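Local coordinates for protein tannase (Lactobacillus plantarum, PDB 4JUI) that probably hydrolyses the galloyl ester bonds of tannins, as an alpha/beta-hydrolase family enzyme that holds ethyl gallate in its pocket, at residues N47-A52 against V109-I114; G77-G82 against T163-A168; S202-I207 against S453-L458; T341-V346 against D420-F425. The protein carries 1 engineered substitution. All coordinates share one frame; numbering follows the deposited sequence.

Contact 1 of 4, residues N47-A52 against V109-I114; sequences NVFVPA and VVAAGI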
loop_
_atom_site.group_PDB
_atom_site.type_symbol
_atom_site.label_atom_id
_atom_site.label_comp_id
_atom_site.label_asym_id
_atom_site.label_seq_id
_atom_site.Cartn_x
_atom_site.Cartn_y
_atom_site.Cartn_z
ATOM N N ASN A 47 -7.683 -17.199 -4.262
ATOM C CA ASN A 47 -7.113 -18.473 -3.865
ATOM C C ASN A 47 -7.064 -18.559 -2.347
ATOM O O ASN A 47 -6.813 -17.559 -1.670
ATOM C CB ASN A 47 -5.690 -18.613 -4.421
ATOM C CG ASN A 47 -5.644 -18.630 -5.944
ATOM O OD1 ASN A 47 -6.593 -19.053 -6.603
ATOM N ND2 ASN A 47 -4.519 -18.198 -6.507
ATOM N N VAL A 48 -7.278 -19.757 -1.813
ATOM C CA VAL A 48 -7.263 -19.978 -0.375
ATOM C C VAL A 48 -6.208 -21.026 -0.059
ATOM O O VAL A 48 -6.188 -22.084 -0.686
ATOM C CB VAL A 48 -8.627 -20.507 0.109
ATOM C CG1 VAL A 48 -8.572 -20.884 1.594
ATOM C CG2 VAL A 48 -9.727 -19.500 -0.165
ATOM N N PHE A 49 -5.335 -20.722 0.901
ATOM C CA PHE A 49 -4.278 -21.641 1.323
ATOM C C PHE A 49 -4.300 -21.821 2.831
ATOM O O PHE A 49 -4.384 -20.841 3.580
ATOM C CB PHE A 49 -2.918 -21.135 0.847
ATOM C CG PHE A 49 -2.891 -20.819 -0.615
ATOM C CD1 PHE A 49 -2.819 -21.838 -1.553
ATOM C CD2 PHE A 49 -2.979 -19.502 -1.058
ATOM C CE1 PHE A 49 -2.825 -21.555 -2.915
ATOM C CE2 PHE A 49 -2.981 -19.209 -2.409
ATOM C CZ PHE A 49 -2.901 -20.239 -3.344
ATOM N N VAL A 50 -4.216 -23.075 3.278
ATOM C CA VAL A 50 -4.501 -23.417 4.661
ATOM C C VAL A 50 -3.413 -24.335 5.182
ATOM O O VAL A 50 -3.137 -25.362 4.557
ATOM C CB VAL A 50 -5.835 -24.183 4.764
ATOM C CG1 VAL A 50 -6.154 -24.543 6.205
ATOM C CG2 VAL A 50 -6.970 -23.373 4.146
ATOM N N PRO A 51 -2.788 -23.971 6.317
ATOM C CA PRO A 51 -1.803 -24.884 6.908
ATOM C C PRO A 51 -2.411 -26.258 7.112
ATOM O O PRO A 51 -3.535 -26.350 7.608
ATOM C CB PRO A 51 -1.509 -24.245 8.263
ATOM C CG PRO A 51 -1.656 -22.777 7.997
ATOM C CD PRO A 51 -2.822 -22.673 7.015
ATOM N N ALA A 52 -1.667 -27.299 6.758
ATOM C CA ALA A 52 -2.195 -28.659 6.744
ATOM C C ALA A 52 -2.760 -29.123 8.087
ATOM O O ALA A 52 -3.703 -29.916 8.119
ATOM C CB ALA A 52 -1.141 -29.619 6.258
ATOM N N VAL A 109 -4.172 -18.078 4.340
ATOM C CA VAL A 109 -3.944 -17.006 3.376
ATOM C C VAL A 109 -5.053 -16.993 2.332
ATOM O O VAL A 109 -5.338 -18.016 1.706
ATOM C CB VAL A 109 -2.552 -17.125 2.705
ATOM C CG1 VAL A 109 -2.302 -15.947 1.764
ATOM C CG2 VAL A 109 -1.456 -17.183 3.759
ATOM N N VAL A 110 -5.693 -15.836 2.165
ATOM C CA VAL A 110 -6.694 -15.676 1.115
ATOM C C VAL A 110 -6.152 -14.601 0.186
ATOM O O VAL A 110 -6.056 -13.422 0.558
ATOM C CB VAL A 110 -8.086 -15.306 1.670
ATOM C CG1 VAL A 110 -9.087 -15.094 0.531
ATOM C CG2 VAL A 110 -8.597 -16.392 2.598
ATOM N N ALA A 111 -5.745 -15.027 -1.007
ATOM C CA ALA A 111 -5.055 -14.144 -1.947
ATOM C C ALA A 111 -5.999 -13.809 -3.086
ATOM O O ALA A 111 -6.296 -14.662 -3.911
ATOM C CB ALA A 111 -3.814 -14.836 -2.485
ATOM N N ALA A 112 -6.476 -12.570 -3.140
ATOM C CA ALA A 112 -7.515 -12.237 -4.112
ATOM C C ALA A 112 -6.949 -11.512 -5.314
ATOM O O ALA A 112 -6.050 -10.677 -5.169
ATOM C CB ALA A 112 -8.585 -11.389 -3.467
ATOM N N GLY A 113 -7.497 -11.816 -6.493
ATOM C CA GLY A 113 -7.177 -11.076 -7.700
ATOM C C GLY A 113 -7.934 -9.755 -7.713
ATOM O O GLY A 113 -9.126 -9.717 -7.382
ATOM N N ILE A 114 -7.243 -8.686 -8.104
ATOM C CA ILE A 114 -7.794 -7.328 -8.047
ATOM C C ILE A 114 -7.643 -6.636 -9.398
ATOM O O ILE A 114 -6.534 -6.574 -9.935
ATOM C CB ILE A 114 -7.044 -6.482 -6.987
ATOM C CG1 ILE A 114 -7.043 -7.183 -5.626
ATOM C CG2 ILE A 114 -7.651 -5.076 -6.882
ATOM C CD1 ILE A 114 -8.408 -7.375 -5.032
#
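Backbone hydrogen bonds join Asn47 to Ala111 and Phe49 to Val109 in both directions, and they form the tight part of this contact. Ala111 N lies 2.8 Å from Asn47 O, and Val109 N lies 2.9 Å from Phe49 O. Between these two hydrogen-bonded pairs sits the non-hydrogen-bonded pair of Val48 and Val110, their CA atoms 4.6 Å apart. A CA-H···O contact of 3.4 Å from Val48 CA to Val109 O adds to the seam, and the strands run antiparallel at 165°.

The side chains meet more loosely. On one face Val48 CG2 stands 4.3 Å from Val110 CG2. On the other, CG of Phe49 stands beside its backbone N (chi1 -52°), which directs the ring so that CE2 comes to 4.5 Å from Ala111 CB, at the ring edge. Every touching residue is buried; Leu103 of helix 96-104 packs on Phe49, Val144 of helix 132-146 packs on Val110, and strand 23-34 lies beyond 45-51. Asn47 turns its amide to Asp85 and Asn32. An antiparallel strand 45-51 beside 108-112, where the parallel strands begin, is characteristic of the alpha/beta-hydrolase sheet.

Contact 2 of 4, residues G77-G82 against T163-A168; sequences GGYLPG and TAAGGA. Engineered in segment 163-168: Ala164 (natural residue Ser). With EGR (ethyl 3,4,5-trihydroxybenzoate), chain C.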
loop_
_atom_site.group_PDB
_atom_site.type_symbol
_atom_site.label_atom_id
_atom_site.label_comp_id
_atom_site.label_asym_id
_atom_site.label_seq_id
_atom_site.Cartn_x
_atom_site.Cartn_y
_atom_site.Cartn_z
ATOM N N GLY A 77 0.478 -3.295 -7.823
ATOM C CA GLY A 77 1.559 -2.332 -7.920
ATOM C C GLY A 77 1.285 -1.393 -9.085
ATOM O O GLY A 77 0.783 -1.818 -10.126
ATOM N N GLY A 78 1.596 -0.111 -8.913
ATOM C CA GLY A 78 1.391 0.854 -9.976
ATOM C C GLY A 78 -0.077 1.061 -10.306
ATOM O O GLY A 78 -0.405 1.619 -11.359
ATOM N N TYR A 79 -0.956 0.629 -9.397
ATOM C CA TYR A 79 -2.401 0.674 -9.614
ATOM C C TYR A 79 -2.794 -0.166 -10.824
ATOM O O TYR A 79 -3.835 0.045 -11.446
ATOM C CB TYR A 79 -2.915 2.127 -9.687
ATOM C CG TYR A 79 -3.011 2.744 -8.311
ATOM C CD1 TYR A 79 -4.002 2.337 -7.416
ATOM C CD2 TYR A 79 -2.074 3.678 -7.871
ATOM C CE1 TYR A 79 -4.080 2.875 -6.131
ATOM C CE2 TYR A 79 -2.140 4.213 -6.588
ATOM C CZ TYR A 79 -3.146 3.818 -5.730
ATOM O OH TYR A 79 -3.216 4.357 -4.461
ATOM N N LEU A 80 -1.953 -1.154 -11.110
ATOM C CA LEU A 80 -2.176 -2.103 -12.188
ATOM C C LEU A 80 -2.954 -3.299 -11.620
ATOM O O LEU A 80 -3.111 -3.409 -10.397
ATOM C CB LEU A 80 -0.822 -2.531 -12.765
ATOM C CG LEU A 80 -0.114 -1.454 -13.588
ATOM C CD1 LEU A 80 1.330 -1.852 -13.822
ATOM C CD2 LEU A 80 -0.837 -1.240 -14.910
ATOM N N PRO A 81 -3.476 -4.175 -12.492
ATOM C CA PRO A 81 -4.183 -5.355 -11.982
ATOM C C PRO A 81 -3.263 -6.206 -11.119
ATOM O O PRO A 81 -2.061 -6.281 -11.408
ATOM C CB PRO A 81 -4.550 -6.115 -13.258
ATOM C CG PRO A 81 -4.613 -5.051 -14.321
ATOM C CD PRO A 81 -3.496 -4.123 -13.964
ATOM N N GLY A 82 -3.809 -6.830 -10.077
ATOM C CA GLY A 82 -3.013 -7.665 -9.196
ATOM C C GLY A 82 -3.599 -9.064 -9.152
ATOM O O GLY A 82 -4.552 -9.313 -8.411
ATOM N N THR A 163 2.140 -3.763 -0.917
ATOM C CA THR A 163 3.277 -2.859 -1.130
ATOM C C THR A 163 2.915 -1.759 -2.123
ATOM O O THR A 163 2.323 -2.043 -3.169
ATOM C CB THR A 163 4.484 -3.651 -1.684
ATOM O OG1 THR A 163 4.918 -4.610 -0.709
ATOM C CG2 THR A 163 5.653 -2.732 -2.002
ATOM N N ALA A 164 3.277 -0.518 -1.793
ATOM C CA ALA A 164 3.126 0.622 -2.697
ATOM C C ALA A 164 1.652 0.911 -3.014
ATOM O O ALA A 164 0.882 1.191 -2.091
ATOM C CB ALA A 164 3.944 0.398 -3.946
ATOM N N ALA A 165 1.232 0.835 -4.281
ATOM C CA ALA A 165 -0.200 0.950 -4.553
ATOM C C ALA A 165 -0.962 -0.116 -3.756
ATOM O O ALA A 165 -2.083 0.118 -3.285
ATOM C CB ALA A 165 -0.502 0.827 -6.055
ATOM N N GLY A 166 -0.329 -1.271 -3.584
ATOM C CA GLY A 166 -0.919 -2.356 -2.810
ATOM C C GLY A 166 -0.947 -2.043 -1.327
ATOM O O GLY A 166 -1.806 -2.542 -0.590
ATOM N N GLY A 167 -0.001 -1.213 -0.885
ATOM C CA GLY A 167 0.015 -0.731 0.484
ATOM C C GLY A 167 -1.116 0.248 0.728
ATOM O O GLY A 167 -1.742 0.232 1.788
ATOM N N ALA A 168 -1.373 1.117 -0.252
ATOM C CA ALA A 168 -2.521 2.008 -0.192
ATOM C C ALA A 168 -3.818 1.199 -0.189
ATOM O O ALA A 168 -4.772 1.547 0.501
ATOM C CB ALA A 168 -2.500 3.010 -1.359
HETATM C C01 EGR C . 5.416 0.606 -9.387
HETATM C C02 EGR C . 5.873 0.473 -7.961
HETATM O O03 EGR C . 4.958 0.657 -6.915
HETATM C C04 EGR C . 3.691 1.223 -7.070
HETATM O O05 EGR C . 2.660 0.667 -6.703
HETATM C C06 EGR C . 3.608 2.666 -7.393
HETATM C C07 EGR C . 2.386 3.205 -7.752
HETATM C C08 EGR C . 2.312 4.542 -8.075
HETATM O O09 EGR C . 1.101 5.087 -8.435
HETATM C C10 EGR C . 3.457 5.329 -8.028
HETATM O O11 EGR C . 3.375 6.668 -8.341
HETATM C C12 EGR C . 4.676 4.780 -7.657
HETATM O O13 EGR C . 5.817 5.538 -7.605
HETATM C C14 EGR C . 4.748 3.442 -7.336
#
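The gallate pocket has, where the turn bearing Gly78 and Tyr79 meets Ala165 at the start of helix 165-175, a pair of N-H donors arranged as in the oxyanion hole of alpha/beta hydrolases. They grip O05, the carbonyl oxygen of the bound ethyl gallate: Gly78 N at 2.6 Å from O05, almost straight at 177°, and Ala165 N at 2.8 Å from the same oxygen. Two N-H groups and the nearby N-terminal end of a helix would be expected to polarise this carbonyl.

A type I' turn from Gly77 to Leu80, closed by Leu80 N to Gly77 O at 3.0 Å, presents the Gly78 donor. Tyr79 then packs against the helix. A chi1 of -77° sets its ring with one face over Ala165 CB, a CH-pi contact 3.7 Å from that atom to the ring centroid and only 9° off the normal. The ring edge faces the ligand, with Tyr79 CD2 3.5 Å from hydroxyl oxygen O09. The phenol oxygen touches Ala168 CB at 3.5 Å and is held by the backbone O of Ile207.

Ala164, an engineered replacement of serine, occupies the N-cap position with positive phi; its CB lies 3.2 Å from the ester carbon C04 of the ligand. The natural serine is therefore probably the nucleophile. A side chain on Gly166 would clash with Thr163 O. The sharp strand-to-helix turn, with its Gly-X-Ser-X-Gly sequence in the natural protein, is the nucleophile elbow of alpha/beta hydrolases, here beside donors placed as in their oxyanion hole.

Contact 3 of 4, residues S202-I207 against S453-L458; sequences SAYCPI and SGDYDL. With EGR (ethyl 3,4,5-trihydroxybenzoate), chain C.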
loop_
_atom_site.group_PDB
_atom_site.type_symbol
_atom_site.label_atom_id
_atom_site.label_comp_id
_atom_site.label_asym_id
_atom_site.label_seq_id
_atom_site.Cartn_x
_atom_site.Cartn_y
_atom_site.Cartn_z
ATOM N N SER A 202 -1.299 -4.228 7.490
ATOM C CA SER A 202 0.122 -4.104 7.179
ATOM C C SER A 202 0.269 -3.374 5.842
ATOM O O SER A 202 -0.345 -3.763 4.845
ATOM C CB SER A 202 0.760 -5.483 7.082
ATOM O OG SER A 202 2.114 -5.410 6.658
ATOM N N ALA A 203 1.060 -2.305 5.814
ATOM C CA ALA A 203 1.238 -1.539 4.588
ATOM C C ALA A 203 2.688 -1.133 4.420
ATOM O O ALA A 203 3.261 -0.490 5.293
ATOM C CB ALA A 203 0.331 -0.306 4.580
ATOM N N TYR A 204 3.276 -1.542 3.303
ATOM C CA TYR A 204 4.609 -1.126 2.906
ATOM C C TYR A 204 4.500 0.007 1.900
ATOM O O TYR A 204 3.705 -0.078 0.945
ATOM C CB TYR A 204 5.350 -2.296 2.274
ATOM C CG TYR A 204 5.638 -3.380 3.292
ATOM C CD1 TYR A 204 4.771 -4.455 3.461
ATOM C CD2 TYR A 204 6.758 -3.303 4.110
ATOM C CE1 TYR A 204 5.035 -5.437 4.414
ATOM C CE2 TYR A 204 7.017 -4.275 5.060
ATOM C CZ TYR A 204 6.154 -5.327 5.205
ATOM O OH TYR A 204 6.434 -6.280 6.156
ATOM N N CYS A 205 5.290 1.059 2.135
ATOM C CA CYS A 205 5.317 2.272 1.308
ATOM C C CYS A 205 4.003 2.651 0.613
ATOM O O CYS A 205 3.962 2.779 -0.609
ATOM C CB CYS A 205 6.462 2.208 0.282
ATOM S SG CYS A 205 6.439 0.830 -0.889
ATOM N N PRO A 206 2.933 2.862 1.395
ATOM C CA PRO A 206 1.632 3.082 0.762
ATOM C C PRO A 206 1.616 4.347 -0.108
ATOM O O PRO A 206 1.879 5.451 0.385
ATOM C CB PRO A 206 0.676 3.231 1.954
ATOM C CG PRO A 206 1.570 3.638 3.122
ATOM C CD PRO A 206 2.859 2.906 2.868
ATOM N N ILE A 207 1.344 4.171 -1.400
ATOM C CA ILE A 207 1.275 5.294 -2.329
ATOM C C ILE A 207 -0.170 5.813 -2.328
ATOM O O ILE A 207 -1.012 5.375 -3.120
ATOM C CB ILE A 207 1.732 4.884 -3.748
ATOM C CG1 ILE A 207 3.148 4.310 -3.712
ATOM C CG2 ILE A 207 1.676 6.068 -4.715
ATOM C CD1 ILE A 207 4.228 5.340 -3.398
ATOM N N SER A 453 9.985 -1.115 -2.007
ATOM C CA SER A 453 9.868 -2.566 -1.856
ATOM C C SER A 453 8.970 -2.883 -0.665
ATOM O O SER A 453 8.524 -1.983 0.046
ATOM C CB SER A 453 11.240 -3.195 -1.647
ATOM O OG SER A 453 11.848 -2.682 -0.473
ATOM N N GLY A 454 8.691 -4.167 -0.457
ATOM C CA GLY A 454 7.901 -4.585 0.684
ATOM C C GLY A 454 8.277 -5.984 1.143
ATOM O O GLY A 454 9.117 -6.650 0.524
ATOM N N ASP A 455 7.671 -6.420 2.243
ATOM C CA ASP A 455 7.801 -7.803 2.705
ATOM C C ASP A 455 9.244 -8.214 3.011
ATOM O O ASP A 455 9.588 -9.392 2.898
ATOM C CB ASP A 455 7.226 -8.770 1.660
ATOM C CG ASP A 455 5.717 -8.684 1.531
ATOM O OD1 ASP A 455 5.109 -7.729 2.051
ATOM O OD2 ASP A 455 5.136 -9.599 0.896
ATOM N N TYR A 456 10.077 -7.250 3.399
ATOM C CA TYR A 456 11.500 -7.504 3.628
ATOM C C TYR A 456 11.829 -7.727 5.106
ATOM O O TYR A 456 12.981 -7.985 5.465
ATOM C CB TYR A 456 12.321 -6.323 3.097
ATOM C CG TYR A 456 11.714 -4.993 3.464
ATOM C CD1 TYR A 456 11.891 -4.455 4.732
ATOM C CD2 TYR A 456 10.952 -4.277 2.546
ATOM C CE1 TYR A 456 11.333 -3.247 5.079
ATOM C CE2 TYR A 456 10.383 -3.072 2.885
ATOM C CZ TYR A 456 10.580 -2.558 4.153
ATOM O OH TYR A 456 10.018 -1.346 4.487
ATOM N N ASP A 457 10.814 -7.628 5.960
ATOM C CA ASP A 457 11.008 -7.768 7.400
ATOM C C ASP A 457 9.994 -8.738 7.993
ATOM O O ASP A 457 9.389 -8.447 9.029
ATOM C CB ASP A 457 10.831 -6.403 8.061
ATOM C CG ASP A 457 9.486 -5.773 7.731
ATOM O OD1 ASP A 457 8.723 -6.353 6.925
ATOM O OD2 ASP A 457 9.184 -4.695 8.270
ATOM N N LEU A 458 9.799 -9.878 7.337
ATOM C CA LEU A 458 8.706 -10.777 7.709
ATOM C C LEU A 458 8.777 -11.259 9.161
ATOM O O LEU A 458 7.742 -11.410 9.812
ATOM C CB LEU A 458 8.618 -11.967 6.759
ATOM C CG LEU A 458 8.160 -11.641 5.340
ATOM C CD1 LEU A 458 8.005 -12.924 4.542
ATOM C CD2 LEU A 458 6.856 -10.859 5.362
HETATM C C01 EGR C . 5.416 0.606 -9.387
HETATM C C02 EGR C . 5.873 0.473 -7.961
HETATM O O03 EGR C . 4.958 0.657 -6.915
HETATM C C04 EGR C . 3.691 1.223 -7.070
HETATM O O05 EGR C . 2.660 0.667 -6.703
HETATM C C06 EGR C . 3.608 2.666 -7.393
HETATM C C07 EGR C . 2.386 3.205 -7.752
HETATM C C08 EGR C . 2.312 4.542 -8.075
HETATM O O09 EGR C . 1.101 5.087 -8.435
HETATM C C10 EGR C . 3.457 5.329 -8.028
HETATM O O11 EGR C . 3.375 6.668 -8.341
HETATM C C12 EGR C . 4.676 4.780 -7.657
HETATM O O13 EGR C . 5.817 5.538 -7.605
HETATM C C14 EGR C . 4.748 3.442 -7.336
#
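The Tyr204 ring carries the peptide between Gly454 and Asp455 on one face, with Asp455 N 3.4 Å above the ring plane and over its centre. Asp457 lies at the hydroxyl end, while the CD2-CE2 edge points at the face of Tyr456 in an edge-to-face pair, centroids 5.3 Å apart and planes at 67°. Tyr204 OH is modelled as donating to Asp457 OD1 over 2.4 Å, too short to be taken at face value; the other oxygen of Asp457 forms a salt bridge with Arg413. Asp455 OD1 stands 3.3 Å from Tyr204 CE1 and accepts from Asn161, while OD2 is hydrogen-bonded to Thr98 OG1.

Here strand 200-204 of the central alpha/beta-hydrolase sheet meets the loop between His452 and the last helix, 458-469. The fit is close at Gly454, where a side chain would crowd Tyr204 CB. A leucine in place of Tyr204 would probably leave the Gly454-Asp455 peptide without the ring it lies on and the Tyr456 face without its edge partner, and cost Asp457 a hydroxyl neighbour. Cys205 SG rests 3.6 Å from Ser453 O, and Ile207 CG2 meets the gallate ring at C08, 3.7 Å away.

Contact 4 of 4, residues T341-V346 against D420-F425; sequences TRMKAV and DRDTSF. With EGR (ethyl 3,4,5-trihydroxybenzoate), chain C.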
loop_
_atom_site.group_PDB
_atom_site.type_symbol
_atom_site.label_atom_id
_atom_site.label_comp_id
_atom_site.label_asym_id
_atom_site.label_seq_id
_atom_site.Cartn_x
_atom_site.Cartn_y
_atom_site.Cartn_z
ATOM N N THR A 341 18.989 11.389 -3.759
ATOM C CA THR A 341 18.503 11.798 -5.099
ATOM C C THR A 341 16.982 11.866 -5.280
ATOM O O THR A 341 16.229 11.085 -4.710
ATOM C CB THR A 341 19.084 10.975 -6.281
ATOM O OG1 THR A 341 18.451 9.692 -6.331
ATOM C CG2 THR A 341 20.583 10.817 -6.156
ATOM N N ARG A 342 16.552 12.828 -6.091
ATOM C CA ARG A 342 15.160 12.947 -6.502
ATOM C C ARG A 342 14.847 11.895 -7.575
ATOM O O ARG A 342 15.671 11.655 -8.464
ATOM C CB ARG A 342 14.931 14.356 -7.066
ATOM C CG ARG A 342 13.610 14.535 -7.791
ATOM C CD ARG A 342 13.598 15.795 -8.639
ATOM N NE ARG A 342 13.296 16.995 -7.865
ATOM C CZ ARG A 342 12.066 17.439 -7.613
ATOM N NH1 ARG A 342 11.909 18.554 -6.912
ATOM N NH2 ARG A 342 10.997 16.785 -8.065
ATOM N N MET A 343 13.675 11.268 -7.496
ATOM C CA MET A 343 13.273 10.268 -8.490
ATOM C C MET A 343 12.352 10.843 -9.562
ATOM O O MET A 343 12.585 10.669 -10.761
ATOM C CB MET A 343 12.581 9.082 -7.812
ATOM C CG MET A 343 11.963 8.086 -8.792
ATOM S SD MET A 343 10.953 6.837 -7.967
ATOM C CE MET A 343 10.370 5.900 -9.385
ATOM N N LYS A 344 11.303 11.525 -9.119
ATOM C CA LYS A 344 10.244 11.985 -10.012
ATOM C C LYS A 344 10.357 13.462 -10.335
ATOM O O LYS A 344 10.912 14.233 -9.554
ATOM C CB LYS A 344 8.886 11.703 -9.377
ATOM C CG LYS A 344 8.592 10.214 -9.262
ATOM C CD LYS A 344 7.282 9.953 -8.552
ATOM C CE LYS A 344 7.004 8.450 -8.527
ATOM N NZ LYS A 344 5.728 8.118 -7.844
ATOM N N ALA A 345 9.816 13.845 -11.488
ATOM C CA ALA A 345 9.825 15.242 -11.934
ATOM C C ALA A 345 8.650 16.013 -11.326
ATOM O O ALA A 345 8.123 15.613 -10.287
ATOM C CB ALA A 345 9.793 15.322 -13.446
ATOM N N VAL A 346 8.252 17.113 -11.967
ATOM C CA VAL A 346 7.274 18.042 -11.392
ATOM C C VAL A 346 6.131 18.375 -12.350
ATOM O O VAL A 346 6.369 18.908 -13.434
ATOM C CB VAL A 346 7.935 19.393 -11.011
ATOM C CG1 VAL A 346 6.924 20.271 -10.267
ATOM C CG2 VAL A 346 9.169 19.163 -10.143
ATOM N N ASP A 420 13.549 5.013 -0.073
ATOM C CA ASP A 420 12.410 5.006 -0.994
ATOM C C ASP A 420 12.009 6.445 -1.330
ATOM O O ASP A 420 11.506 7.170 -0.478
ATOM C CB ASP A 420 11.234 4.250 -0.353
ATOM C CG ASP A 420 10.029 4.092 -1.289
ATOM O OD1 ASP A 420 9.815 4.937 -2.182
ATOM O OD2 ASP A 420 9.266 3.113 -1.107
ATOM N N ARG A 421 12.204 6.827 -2.585
ATOM C CA ARG A 421 11.891 8.180 -3.040
ATOM C C ARG A 421 10.670 8.226 -3.948
ATOM O O ARG A 421 10.465 9.217 -4.652
ATOM C CB ARG A 421 13.091 8.777 -3.783
ATOM C CG ARG A 421 14.419 8.552 -3.097
ATOM C CD ARG A 421 15.291 7.583 -3.883
ATOM N NE ARG A 421 15.812 8.165 -5.117
ATOM C CZ ARG A 421 15.596 7.671 -6.331
ATOM N NH1 ARG A 421 14.859 6.580 -6.485
ATOM N NH2 ARG A 421 16.114 8.272 -7.394
ATOM N N ASP A 422 9.868 7.164 -3.943
ATOM C CA ASP A 422 8.676 7.111 -4.801
ATOM C C ASP A 422 7.578 8.086 -4.360
ATOM O O ASP A 422 6.761 8.546 -5.166
ATOM C CB ASP A 422 8.146 5.672 -4.873
ATOM C CG ASP A 422 8.878 4.830 -5.899
ATOM O OD1 ASP A 422 10.094 4.609 -5.725
ATOM O OD2 ASP A 422 8.238 4.384 -6.881
ATOM N N THR A 423 7.564 8.404 -3.073
ATOM C CA THR A 423 6.728 9.482 -2.570
ATOM C C THR A 423 7.491 10.102 -1.405
ATOM O O THR A 423 8.421 9.487 -0.882
ATOM C CB THR A 423 5.333 8.967 -2.144
ATOM O OG1 THR A 423 4.436 10.065 -1.986
ATOM C CG2 THR A 423 5.396 8.166 -0.834
ATOM N N SER A 424 7.136 11.319 -1.014
ATOM C CA SER A 424 7.803 11.977 0.119
ATOM C C SER A 424 7.632 11.213 1.428
ATOM O O SER A 424 6.595 10.599 1.665
ATOM C CB SER A 424 7.243 13.387 0.310
ATOM O OG SER A 424 7.703 13.949 1.536
ATOM N N PHE A 425 8.631 11.280 2.304
ATOM C CA PHE A 425 8.496 10.665 3.622
ATOM C C PHE A 425 7.317 11.261 4.389
ATOM O O PHE A 425 6.746 10.609 5.264
ATOM C CB PHE A 425 9.775 10.845 4.447
ATOM C CG PHE A 425 10.993 10.221 3.818
ATOM C CD1 PHE A 425 11.044 8.856 3.580
ATOM C CD2 PHE A 425 12.087 11.002 3.475
ATOM C CE1 PHE A 425 12.166 8.278 2.999
ATOM C CE2 PHE A 425 13.209 10.437 2.891
ATOM C CZ PHE A 425 13.251 9.074 2.657
HETATM C C01 EGR C . 5.416 0.606 -9.387
HETATM C C02 EGR C . 5.873 0.473 -7.961
HETATM O O03 EGR C . 4.958 0.657 -6.915
HETATM C C04 EGR C . 3.691 1.223 -7.070
HETATM O O05 EGR C . 2.660 0.667 -6.703
HETATM C C06 EGR C . 3.608 2.666 -7.393
HETATM C C07 EGR C . 2.386 3.205 -7.752
HETATM C C08 EGR C . 2.312 4.542 -8.075
HETATM O O09 EGR C . 1.101 5.087 -8.435
HETATM C C10 EGR C . 3.457 5.329 -8.028
HETATM O O11 EGR C . 3.375 6.668 -8.341
HETATM C C12 EGR C . 4.676 4.780 -7.657
HETATM O O13 EGR C . 5.817 5.538 -7.605
HETATM C C14 EGR C . 4.748 3.442 -7.336
#
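Lys344 and Asp422 meet around the gallate hydroxyls. Lys344 NZ has three oxygen partners: Asp422 O at 2.9 Å, approached in the carbonyl plane on a lone pair, and ligand O13 at 2.6 Å and O11 at 2.8 Å. Ligand O13 donates to Asp422 OD2 at 2.8 Å. The lysine chain is extended beyond CG, with chi2 to chi4 near 180°, to bring its end there. Met343 lies across the carboxylate, with SD 3.3 Å from Asp422 OD1.

The next shell fixes both loops. Asp420 OD1 accepts from Asp422 N at 2.8 Å, an Asx turn, while its OD2 is bonded to His452, consistent with the acid and histidine of a catalytic triad. Arg421 holds Thr341 side-on: NE to Thr341 O at 3.0 Å and NH2 to Thr341 OG1 at 2.9 Å, both partners tilted from the guanidinium plane. Met343 CB lies over one face, toward the rim. Replacing Arg421 by alanine is likely to leave Thr341 O and OG1 and His228 O without these donors and to open a gap under Met343.

Farther out, Tyr217 of helix 210-221 bonds to the backbones of Met343, Lys344 and Arg421, and strand 226-232 flanks the 341-346 loop through His228 and Arg229.

Contacts 1 and 3 reach the same mixed sheet without touching, through strands 45-51 and 108-112 for contact 1 and 200-204 for contact 3; helix 165-175 of contact 2 follows its strand 158-163. Contact 1 lies toward the antiparallel side, about 34 Å from contact 4 between centres. It touches contact 2 through Ile114 O and Gly82 N. Contacts 2 and 3, about 11 Å apart between centres, join where Ala164 N meets Tyr204 O. Contact 3 touches contact 4 through Cys205 and Asp420. Along the chain contacts 1 and 2 interlock, and contact 4 is nested inside the loop closed by contact 3. Contacts 2, 3 and 4 all touch the ligand, so distant sequence regions build one site.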